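Local coordinates for protein XRE family transcriptional regulator (Pseudomonas putida, PDB 6F8H) that is the antitoxin GraA, which probably neutralises the toxin GraT and, through its helix-turn-helix domain, probably binds DNA to regulate transcription, at residues L36-V42 with R64-L69. Sequence-based numbering, arbitrary orientation.
Sequences LARALGV and RLSICL
L40 extends its CD2 methyl toward the opposite helix, where it sits 3.5 Å from C68 CB and 4.0 Å from L65 CD2. A branched leucine suits this place because CD2 can lie over the opposite turn, close to C68 CB and the R64 carbonyl, while both methyls touch L65 CD2. C68 continues the packing beside L40: with SG anti to its backbone N (chi1 -180°), the sulfur lies 3.6 Å from A39 CB, where alanine's short side chain lets it come close. Farther along, L36 CD1 meets C68 SG and, with the two leucine side chains crossing at about a right angle, L69 CD2 at 4.1 Å. L21 of helix 17-29 touches both L36 and L69, so this buried end belongs to the core of the helix-turn-helix domain, in which the axes of segments 36-40 and 64-69 cross at 106°. The turn between helices 33-40 and 44-51, the two helices of the helix-turn-helix, begins with a Schellman motif, V42 N bonding to A37 O and G41 N to R38 O; G41 takes the positive phi that glycine adopts readily. This side is more open, with G41 exposed and V42 partly so, although R64 itself is buried, partly under V100 of the second subunit. R64, extended from CG to NE, sends NH1 to L40 O at 2.9 Å with an N-H...O angle of 148°; the acceptor lies at the guanidinium edge, slightly tilted from its plane, and NH1 lies in the carbonyl plane of L40. V42 CG1 rests 3.6 Å from R64 CD, against the aliphatic part of the arginine. D60 forms a salt bridge with R64 NE, while S99 of the second subunit is hydrogen-bonded to NH1.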
# COMPACT_ATOMS: atom_id res chain seq x y z
N LEU A 36 -11.99 11.37 -16.92
CA LEU A 36 -11.21 10.25 -16.38
C LEU A 36 -12.11 9.30 -15.60
O LEU A 36 -12.04 8.07 -15.76
CB LEU A 36 -10.06 10.75 -15.51
CG LEU A 36 -9.18 9.66 -14.92
CD1 LEU A 36 -8.56 8.76 -16.02
CD2 LEU A 36 -8.12 10.27 -14.02
N ALA A 37 -12.97 9.89 -14.76
CA ALA A 37 -13.91 9.12 -13.93
C ALA A 37 -14.81 8.21 -14.75
O ALA A 37 -15.00 7.04 -14.40
CB ALA A 37 -14.77 10.06 -13.07
N ARG A 38 -15.40 8.76 -15.81
CA ARG A 38 -16.26 7.96 -16.68
C ARG A 38 -15.50 6.75 -17.25
O ARG A 38 -16.03 5.63 -17.26
CB ARG A 38 -16.82 8.79 -17.82
CG ARG A 38 -17.80 7.99 -18.70
CD ARG A 38 -18.22 8.70 -19.98
NE ARG A 38 -18.56 10.11 -19.74
CZ ARG A 38 -19.21 10.89 -20.61
NH1 ARG A 38 -19.60 10.39 -21.78
NH2 ARG A 38 -19.46 12.15 -20.30
N ALA A 39 -14.26 6.96 -17.70
CA ALA A 39 -13.50 5.87 -18.29
C ALA A 39 -13.08 4.85 -17.22
O ALA A 39 -13.05 3.64 -17.47
CB ALA A 39 -12.27 6.41 -19.04
N LEU A 40 -12.77 5.34 -16.02
CA LEU A 40 -12.45 4.48 -14.88
C LEU A 40 -13.62 3.67 -14.35
O LEU A 40 -13.43 2.68 -13.63
CB LEU A 40 -11.89 5.32 -13.72
CG LEU A 40 -10.50 5.94 -13.92
CD1 LEU A 40 -10.09 6.81 -12.71
CD2 LEU A 40 -9.48 4.84 -14.17
N GLY A 41 -14.84 4.09 -14.69
CA GLY A 41 -16.04 3.50 -14.12
C GLY A 41 -16.21 3.83 -12.64
O GLY A 41 -16.75 3.03 -11.89
N VAL A 42 -15.73 5.00 -12.21
CA VAL A 42 -15.88 5.46 -10.83
C VAL A 42 -16.56 6.82 -10.79
O VAL A 42 -16.78 7.45 -11.82
CB VAL A 42 -14.52 5.56 -10.06
CG1 VAL A 42 -13.74 4.27 -10.15
CG2 VAL A 42 -13.68 6.75 -10.57
N ARG A 64 -8.15 -0.36 -12.11
CA ARG A 64 -8.90 0.50 -13.02
C ARG A 64 -7.97 1.44 -13.78
O ARG A 64 -8.08 1.58 -15.00
CB ARG A 64 -9.98 1.30 -12.25
CG ARG A 64 -11.06 0.38 -11.65
CD ARG A 64 -12.15 1.09 -10.86
NE ARG A 64 -13.18 0.12 -10.44
CZ ARG A 64 -14.20 -0.26 -11.20
NH1 ARG A 64 -14.37 0.27 -12.40
NH2 ARG A 64 -15.07 -1.15 -10.75
N LEU A 65 -7.04 2.06 -13.07
CA LEU A 65 -6.11 3.00 -13.72
C LEU A 65 -5.20 2.30 -14.75
O LEU A 65 -4.94 2.83 -15.84
CB LEU A 65 -5.25 3.71 -12.66
CG LEU A 65 -5.96 4.83 -11.87
CD1 LEU A 65 -5.24 5.12 -10.55
CD2 LEU A 65 -5.98 6.06 -12.72
N SER A 66 -4.74 1.11 -14.40
CA SER A 66 -3.85 0.35 -15.27
C SER A 66 -4.53 0.01 -16.60
O SER A 66 -3.93 0.11 -17.67
CB SER A 66 -3.39 -0.93 -14.58
OG SER A 66 -4.44 -1.85 -14.47
N ILE A 67 -5.80 -0.40 -16.54
CA ILE A 67 -6.54 -0.65 -17.77
C ILE A 67 -6.77 0.64 -18.52
O ILE A 67 -6.51 0.74 -19.71
CB ILE A 67 -7.90 -1.33 -17.49
CG1 ILE A 67 -7.67 -2.72 -16.91
CG2 ILE A 67 -8.69 -1.48 -18.78
CD1 ILE A 67 -8.93 -3.46 -16.62
N CYS A 68 -7.24 1.65 -17.79
CA CYS A 68 -7.66 2.90 -18.41
C CYS A 68 -6.50 3.67 -19.04
O CYS A 68 -6.66 4.25 -20.11
CB CYS A 68 -8.37 3.78 -17.36
SG CYS A 68 -8.94 5.35 -17.99
N LEU A 69 -5.34 3.65 -18.39
CA LEU A 69 -4.23 4.49 -18.85
C LEU A 69 -3.03 3.70 -19.38
O LEU A 69 -1.99 4.29 -19.66
CB LEU A 69 -3.75 5.42 -17.72
CG LEU A 69 -4.75 6.36 -17.05
CD1 LEU A 69 -4.16 6.98 -15.80
CD2 LEU A 69 -5.21 7.44 -18.03